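Local structure of LbaCas13a H328A (C2c2) (Lachnospiraceae bacterium NK4A179, 5WLH) at residues E1244-N1247 with Y1248-F1252; G585-D588 with V589-L592; G1210-Y1213 with R1214-K1217. The protein binds pre-crRNA as a CRISPR-Cas13a (C2c2) effector and probably cleaves target RNA under its guidance. All blocks are in the same frame, centred on the assembly; numbering follows the deposited sequence.

Contact 1. Residues E1244-N1247 with Y1248-F1252; sequences ELRN and YIEHF
R1246 pairs with E1250 and N1247 with H1251 on the last turn of helix 1239-1250 and the residue after it; R1246 to H1251 match the R-X4-6-H motif of HEPN ribonucleases, consistent with one of the two HEPN motifs of a Cas13a nuclease. The guanidinium grips the carboxylate side-on with two nitrogens, both on one oxygen: NE of R1246 reaches OE1 of E1250 at 3.0 Å, nearly along its C-O axis, while NH2 of R1246 takes the syn lone pair of the same OE1 at 2.9 Å. The guanidinium and carboxylate planes are 6° apart, nearly coplanar. The R1246 chain leaves with CG anti to the backbone N (chi1 -177°) and bends at chi2 (-102°), which swings the guanidinium alongside the extended E1250. The other carboxylate oxygen, OE2, bonds to Y1127 OH. N1247 and H1251 also run side by side, CB of N1247 3.5 Å from CE1 of H1251, with CA of N1247 over one face of the imidazole toward its rim. H1251 N closes the last i to i-4 bond, to N1247 O at 2.8 Å, and H1251 is then the first residue to leave helical angles. A Schellman motif ends the helix: F1252, with positive phi, donates its N-H to I1249 O at 2.9 Å, and R1253 N returns to Y1248 O. CD1 of L1245 meets CD1 of I1249 at 3.8 Å. Helix 1106-1145 receives R1246 through a salt bridge to E1130 and a cation-pi contact with Y1127, and also packs on I1249; helix 1262-1273 covers L1245, Y1248 and I1249.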
loop_
_atom_site.group_PDB
_atom_site.type_symbol
_atom_site.label_atom_id
_atom_site.label_comp_id
_atom_site.label_asym_id
_atom_site.label_seq_id
_atom_site.Cartn_x
_atom_site.Cartn_y
_atom_site.Cartn_z
ATOM N N GLU A 1244 -10.452 -20.388 -6.619
ATOM C CA GLU A 1244 -10.921 -20.009 -7.943
ATOM C C GLU A 1244 -10.701 -18.527 -8.201
ATOM O O GLU A 1244 -10.266 -18.140 -9.292
ATOM C CB GLU A 1244 -12.398 -20.361 -8.096
ATOM C CG GLU A 1244 -12.979 -19.935 -9.437
ATOM C CD GLU A 1244 -14.203 -20.747 -9.813
ATOM O OE1 GLU A 1244 -14.038 -21.905 -10.254
ATOM O OE2 GLU A 1244 -15.329 -20.234 -9.647
ATOM N N LEU A 1245 -11.005 -17.682 -7.211
ATOM C CA LEU A 1245 -10.809 -16.244 -7.389
ATOM C C LEU A 1245 -9.326 -15.918 -7.569
ATOM O O LEU A 1245 -8.945 -15.161 -8.466
ATOM C CB LEU A 1245 -11.400 -15.500 -6.195
ATOM C CG LEU A 1245 -11.052 -14.010 -6.091
ATOM C CD1 LEU A 1245 -11.609 -13.257 -7.288
ATOM C CD2 LEU A 1245 -11.622 -13.452 -4.764
ATOM N N ARG A 1246 -8.472 -16.492 -6.720
ATOM C CA ARG A 1246 -7.037 -16.284 -6.844
ATOM C C ARG A 1246 -6.557 -16.660 -8.238
ATOM O O ARG A 1246 -5.817 -15.911 -8.890
ATOM C CB ARG A 1246 -6.326 -17.121 -5.774
ATOM C CG ARG A 1246 -4.824 -16.961 -5.729
ATOM C CD ARG A 1246 -4.087 -18.108 -6.385
ATOM N NE ARG A 1246 -2.676 -17.771 -6.565
ATOM C CZ ARG A 1246 -1.752 -17.928 -5.626
ATOM N NH1 ARG A 1246 -2.086 -18.428 -4.437
ATOM N NH2 ARG A 1246 -0.493 -17.581 -5.870
ATOM N N ASN A 1247 -6.987 -17.829 -8.718
ATOM C CA ASN A 1247 -6.551 -18.277 -10.034
ATOM C C ASN A 1247 -7.099 -17.374 -11.118
ATOM O O ASN A 1247 -6.396 -17.061 -12.086
ATOM C CB ASN A 1247 -6.991 -19.718 -10.278
ATOM C CG ASN A 1247 -6.187 -20.726 -9.476
ATOM O OD1 ASN A 1247 -5.074 -20.448 -9.017
ATOM N ND2 ASN A 1247 -6.743 -21.917 -9.323
ATOM N N TYR A 1248 -8.360 -16.955 -10.979
ATOM C CA TYR A 1248 -8.956 -16.069 -11.965
ATOM C C TYR A 1248 -8.099 -14.830 -12.147
ATOM O O TYR A 1248 -7.779 -14.433 -13.270
ATOM C CB TYR A 1248 -10.369 -15.696 -11.528
ATOM C CG TYR A 1248 -11.139 -14.900 -12.546
ATOM C CD1 TYR A 1248 -11.913 -15.530 -13.505
ATOM C CD2 TYR A 1248 -11.087 -13.513 -12.550
ATOM C CE1 TYR A 1248 -12.617 -14.806 -14.430
ATOM C CE2 TYR A 1248 -11.779 -12.782 -13.476
ATOM C CZ TYR A 1248 -12.545 -13.435 -14.420
ATOM O OH TYR A 1248 -13.247 -12.700 -15.354
ATOM N N ILE A 1249 -7.700 -14.213 -11.034
ATOM C CA ILE A 1249 -6.877 -13.010 -11.095
ATOM C C ILE A 1249 -5.497 -13.337 -11.658
ATOM O O ILE A 1249 -5.037 -12.729 -12.635
ATOM C CB ILE A 1249 -6.758 -12.384 -9.697
ATOM C CG1 ILE A 1249 -8.130 -11.900 -9.212
ATOM C CG2 ILE A 1249 -5.740 -11.256 -9.711
ATOM C CD1 ILE A 1249 -8.161 -11.712 -7.697
ATOM N N GLU A 1250 -4.804 -14.284 -11.024
ATOM C CA GLU A 1250 -3.396 -14.467 -11.357
ATOM C C GLU A 1250 -3.211 -15.055 -12.748
ATOM O O GLU A 1250 -2.154 -14.863 -13.366
ATOM C CB GLU A 1250 -2.689 -15.341 -10.327
ATOM C CG GLU A 1250 -1.174 -15.290 -10.531
ATOM C CD GLU A 1250 -0.389 -15.660 -9.302
ATOM O OE1 GLU A 1250 -1.016 -16.057 -8.304
ATOM O OE2 GLU A 1250 0.856 -15.535 -9.337
ATOM N N HIS A 1251 -4.196 -15.785 -13.244
ATOM C CA HIS A 1251 -4.139 -16.293 -14.602
ATOM C C HIS A 1251 -4.735 -15.335 -15.612
ATOM O O HIS A 1251 -4.890 -15.716 -16.779
ATOM C CB HIS A 1251 -4.852 -17.639 -14.705
ATOM C CG HIS A 1251 -4.310 -18.659 -13.762
ATOM N ND1 HIS A 1251 -5.053 -19.727 -13.314
ATOM C CD2 HIS A 1251 -3.095 -18.766 -13.176
ATOM C CE1 HIS A 1251 -4.316 -20.454 -12.492
ATOM N NE2 HIS A 1251 -3.125 -19.889 -12.388
ATOM N N PHE A 1252 -5.083 -14.112 -15.197
ATOM C CA PHE A 1252 -5.500 -13.079 -16.128
ATOM C C PHE A 1252 -6.739 -13.512 -16.916
ATOM O O PHE A 1252 -6.895 -13.141 -18.079
ATOM C CB PHE A 1252 -4.342 -12.699 -17.070
ATOM C CG PHE A 1252 -3.238 -11.905 -16.379
ATOM C CD1 PHE A 1252 -2.353 -12.528 -15.495
ATOM C CD2 PHE A 1252 -3.117 -10.542 -16.582
ATOM C CE1 PHE A 1252 -1.352 -11.798 -14.844
ATOM C CE2 PHE A 1252 -2.114 -9.795 -15.932
ATOM C CZ PHE A 1252 -1.239 -10.422 -15.065
#

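Contact 2. Residues G585-D588 with V589-L592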
loop_
_atom_site.group_PDB
_atom_site.type_symbol
_atom_site.label_atom_id
_atom_site.label_comp_id
_atom_site.label_asym_id
_atom_site.label_seq_id
_atom_site.Cartn_x
_atom_site.Cartn_y
_atom_site.Cartn_z
ATOM N N GLY A 585 18.242 -31.660 -30.655
ATOM C CA GLY A 585 16.865 -31.480 -31.065
ATOM C C GLY A 585 16.196 -30.223 -30.555
ATOM O O GLY A 585 15.008 -30.017 -30.816
ATOM N N LYS A 586 16.920 -29.373 -29.832
ATOM C CA LYS A 586 16.323 -28.178 -29.252
ATOM C C LYS A 586 16.010 -27.154 -30.333
ATOM O O LYS A 586 16.833 -26.895 -31.215
ATOM C CB LYS A 586 17.261 -27.569 -28.209
ATOM C CG LYS A 586 17.231 -28.288 -26.881
ATOM C CD LYS A 586 18.403 -27.883 -26.010
ATOM C CE LYS A 586 18.387 -28.652 -24.697
ATOM N NZ LYS A 586 19.641 -28.453 -23.910
ATOM N N ASP A 587 14.816 -26.566 -30.255
ATOM C CA ASP A 587 14.347 -25.601 -31.247
ATOM C C ASP A 587 13.726 -24.405 -30.522
ATOM O O ASP A 587 13.969 -24.159 -29.334
ATOM C CB ASP A 587 13.366 -26.259 -32.229
ATOM C CG ASP A 587 12.106 -26.794 -31.552
ATOM O OD1 ASP A 587 11.842 -26.480 -30.371
ATOM O OD2 ASP A 587 11.361 -27.548 -32.211
ATOM N N ASP A 588 12.875 -23.660 -31.230
ATOM C CA ASP A 588 12.315 -22.441 -30.656
ATOM C C ASP A 588 11.291 -22.729 -29.565
ATOM O O ASP A 588 11.037 -21.858 -28.731
ATOM C CB ASP A 588 11.715 -21.581 -31.766
ATOM C CG ASP A 588 12.784 -20.996 -32.676
ATOM O OD1 ASP A 588 13.835 -20.551 -32.158
ATOM O OD2 ASP A 588 12.582 -20.976 -33.910
ATOM N N VAL A 589 10.720 -23.935 -29.539
ATOM C CA VAL A 589 9.852 -24.324 -28.432
ATOM C C VAL A 589 10.657 -24.462 -27.143
ATOM O O VAL A 589 10.181 -24.106 -26.058
ATOM C CB VAL A 589 9.102 -25.622 -28.773
ATOM C CG1 VAL A 589 8.274 -26.063 -27.604
ATOM C CG2 VAL A 589 8.217 -25.411 -30.004
ATOM N N ASP A 590 11.885 -24.973 -27.234
ATOM C CA ASP A 590 12.736 -25.029 -26.050
ATOM C C ASP A 590 13.203 -23.639 -25.646
ATOM O O ASP A 590 13.439 -23.381 -24.459
ATOM C CB ASP A 590 13.931 -25.942 -26.303
ATOM C CG ASP A 590 13.511 -27.315 -26.795
ATOM O OD1 ASP A 590 13.102 -28.152 -25.959
ATOM O OD2 ASP A 590 13.566 -27.542 -28.021
ATOM N N PHE A 591 13.349 -22.746 -26.623
ATOM C CA PHE A 591 13.616 -21.343 -26.331
ATOM C C PHE A 591 12.497 -20.747 -25.482
ATOM O O PHE A 591 12.753 -20.166 -24.418
ATOM C CB PHE A 591 13.777 -20.576 -27.643
ATOM C CG PHE A 591 14.222 -19.149 -27.478
ATOM C CD1 PHE A 591 14.864 -18.730 -26.327
ATOM C CD2 PHE A 591 14.005 -18.230 -28.493
ATOM C CE1 PHE A 591 15.276 -17.414 -26.183
ATOM C CE2 PHE A 591 14.417 -16.908 -28.360
ATOM C CZ PHE A 591 15.050 -16.502 -27.193
ATOM N N LEU A 592 11.247 -20.906 -25.932
ATOM C CA LEU A 592 10.093 -20.458 -25.151
ATOM C C LEU A 592 10.063 -21.110 -23.775
ATOM O O LEU A 592 9.777 -20.452 -22.764
ATOM C CB LEU A 592 8.803 -20.775 -25.907
ATOM C CG LEU A 592 7.506 -20.460 -25.163
ATOM C CD1 LEU A 592 7.481 -18.954 -24.909
ATOM C CD2 LEU A 592 6.298 -20.900 -25.973
#
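D587 and D590 form a capping box at the start of helix 588-602, each side chain turned back toward the other's backbone NH. The stronger half runs from D587 N to OD2 of D590 at 2.7 Å, a fairly straight bond (162°) to the anti lone pair of that oxygen. In the return half, D590 N to D587 OD1 is weak at 3.5 Å, and the same N-H is shared with a second weak acceptor, D587 O, at 3.1 Å from D590 N. OD1 of D587 is held more closely by V589 N at 2.9 Å, which meets it from well above the carboxylate plane. With chi1 at 62°, CG of D587 sits between its own backbone N and carbonyl carbon, and this folds the carboxylate over the first turn, where it meets the N-H groups of V589 and, weakly, D590.

The backbone bonds of the helix begin here as well: F591 N donates to D587 O at 3.1 Å and L592 N to D588 O at 3.0 Å. K586 crosses D590 at about a right angle. CG of K586 lies 3.8 Å from CG of D590, so aliphatic chain rather than ammonium lies against the acid.

Farther out, K533 makes a salt bridge with OD2 of D590 and a hydrogen bond with G585 O, linking the incoming loop to the cap, while R560 pairs with OD1 of D588. V589 and L592 are buried against L559, and F591 packs on L623 and M627 of helix 621-632.

The two acids bring OD1 of D587 and OD2 of D590 within 3.1 Å of each other. K533, salt-bridged to D590, and the N-H groups of the helix start probably offset this repulsion, which alone would tend to raise the pKa of one acid.

Contact 3. Residues G1210-Y1213 with R1214-K1217; sequences GEFY and RYAK
Y1215 meets F1212 in a T-shaped (edge-to-face) stack between residues three apart on helix 1205-1216, the tyrosine edge turned to the phenylalanine face. From the backbone, CB of Y1215 lies 3.3 Å from the carbonyl O of F1212. CG follows, carried away from the backbone N by a chi1 of 153°, and the same carbonyl O stands at the ring's edge, near its plane. CD2 is the atom that reaches the other ring: it lies over one face of F1212, offset toward the rim, 4.0 Å from CE2 of F1212. CE2 of Y1215 comes next, 4.1 Å from that same F1212 CE2. The ring centroids are 5.5 Å apart and the planes stand at 70°. At the tip, the OH leaves this pair and bonds to the carbonyl O of T1154.

A1216, four residues on, is a second neighbour of F1212, its CB approaching CE1 of F1212 at 4.2 Å. Both aromatic side chains pack on helix 1171-1180, F1212 against I1172 and M1179, Y1215 against A1171 and Q1175. Elsewhere on the helix, Y1213 OH bonds to D1224 and R1214 NE to the carbonyl of V1189. The R1214 chain starts beside its own backbone N, which puts its CG 3.3 Å from the carbonyl O of G1210.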
loop_
_atom_site.group_PDB
_atom_site.type_symbol
_atom_site.label_atom_id
_atom_site.label_comp_id
_atom_site.label_asym_id
_atom_site.label_seq_id
_atom_site.Cartn_x
_atom_site.Cartn_y
_atom_site.Cartn_z
ATOM N N GLY A 1210 -1.278 -30.839 -2.994
ATOM C CA GLY A 1210 -1.615 -32.249 -3.154
ATOM C C GLY A 1210 -0.632 -33.160 -2.446
ATOM O O GLY A 1210 -1.024 -34.096 -1.742
ATOM N N GLU A 1211 0.659 -32.885 -2.596
ATOM C CA GLU A 1211 1.657 -33.713 -1.938
ATOM C C GLU A 1211 1.554 -33.604 -0.425
ATOM O O GLU A 1211 1.713 -34.601 0.291
ATOM C CB GLU A 1211 3.047 -33.313 -2.422
ATOM C CG GLU A 1211 3.240 -33.596 -3.881
ATOM C CD GLU A 1211 4.396 -32.827 -4.469
ATOM O OE1 GLU A 1211 4.974 -31.974 -3.754
ATOM O OE2 GLU A 1211 4.718 -33.072 -5.648
ATOM N N PHE A 1212 1.288 -32.399 0.086
ATOM C CA PHE A 1212 1.114 -32.234 1.522
ATOM C C PHE A 1212 -0.021 -33.101 2.035
ATOM O O PHE A 1212 0.102 -33.743 3.086
ATOM C CB PHE A 1212 0.826 -30.775 1.853
ATOM C CG PHE A 1212 0.732 -30.508 3.308
ATOM C CD1 PHE A 1212 -0.481 -30.693 3.992
ATOM C CD2 PHE A 1212 1.835 -30.080 4.008
ATOM C CE1 PHE A 1212 -0.564 -30.444 5.338
ATOM C CE2 PHE A 1212 1.755 -29.831 5.366
ATOM C CZ PHE A 1212 0.547 -30.004 6.032
ATOM N N TYR A 1213 -1.140 -33.106 1.312
ATOM C CA TYR A 1213 -2.255 -33.979 1.659
ATOM C C TYR A 1213 -1.809 -35.434 1.748
ATOM O O TYR A 1213 -2.216 -36.154 2.661
ATOM C CB TYR A 1213 -3.373 -33.814 0.635
ATOM C CG TYR A 1213 -4.368 -32.719 0.985
ATOM C CD1 TYR A 1213 -4.070 -31.372 0.755
ATOM C CD2 TYR A 1213 -5.608 -33.029 1.549
ATOM C CE1 TYR A 1213 -4.984 -30.366 1.068
ATOM C CE2 TYR A 1213 -6.521 -32.027 1.872
ATOM C CZ TYR A 1213 -6.204 -30.700 1.627
ATOM O OH TYR A 1213 -7.105 -29.705 1.953
ATOM N N ARG A 1214 -0.946 -35.877 0.827
ATOM C CA ARG A 1214 -0.462 -37.253 0.857
ATOM C C ARG A 1214 0.583 -37.479 1.941
ATOM O O ARG A 1214 0.749 -38.614 2.400
ATOM C CB ARG A 1214 0.092 -37.659 -0.515
ATOM C CG ARG A 1214 -0.923 -37.413 -1.615
ATOM C CD ARG A 1214 -1.597 -38.688 -2.108
ATOM N NE ARG A 1214 -0.718 -39.852 -2.080
ATOM C CZ ARG A 1214 -1.016 -41.015 -1.506
ATOM N NH1 ARG A 1214 -2.166 -41.191 -0.873
ATOM N NH2 ARG A 1214 -0.143 -42.005 -1.554
ATOM N N TYR A 1215 1.267 -36.425 2.379
ATOM C CA TYR A 1215 2.078 -36.502 3.583
ATOM C C TYR A 1215 1.207 -36.661 4.819
ATOM O O TYR A 1215 1.436 -37.545 5.650
ATOM C CB TYR A 1215 2.948 -35.248 3.702
ATOM C CG TYR A 1215 3.327 -34.869 5.118
ATOM C CD1 TYR A 1215 4.177 -35.669 5.873
ATOM C CD2 TYR A 1215 2.860 -33.688 5.691
ATOM C CE1 TYR A 1215 4.531 -35.327 7.141
ATOM C CE2 TYR A 1215 3.208 -33.333 6.963
ATOM C CZ TYR A 1215 4.043 -34.144 7.690
ATOM O OH TYR A 1215 4.391 -33.787 8.963
ATOM N N ALA A 1216 0.213 -35.801 4.964
ATOM C CA ALA A 1216 -0.617 -35.811 6.157
ATOM C C ALA A 1216 -1.594 -36.972 6.175
ATOM O O ALA A 1216 -2.177 -37.250 7.222
ATOM C CB ALA A 1216 -1.391 -34.499 6.259
ATOM N N LYS A 1217 -1.766 -37.644 5.042
ATOM C CA LYS A 1217 -2.901 -38.529 4.803
ATOM C C LYS A 1217 -2.984 -39.656 5.814
ATOM O O LYS A 1217 -4.068 -40.204 6.038
ATOM C CB LYS A 1217 -2.808 -39.091 3.398
ATOM C CG LYS A 1217 -4.115 -39.479 2.808
ATOM C CD LYS A 1217 -4.175 -39.022 1.395
ATOM C CE LYS A 1217 -4.904 -40.023 0.581
ATOM N NZ LYS A 1217 -6.211 -40.276 1.244
#

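All three are local contacts along or at the end of a helix, met in series; none closes a long loop, encloses another or crosses it. From the N terminus, contact 2 comes first and turns the loop after helix 578-581 into helix 588-602, whose far end runs into another RxxxxH sequence. Contact 3 follows much later, on helix 1205-1216 beside helix 1171-1180. Contact 1 comes last, at the end of helix 1239-1250, packed against helices 1106-1145 and 1262-1273. None touches another: the centre of contact 1 lies about 28 Å from that of contact 2 and about 24 Å from that of contact 3. Thus one begins a helix, one binds a helix to its neighbour, and one ends a helix.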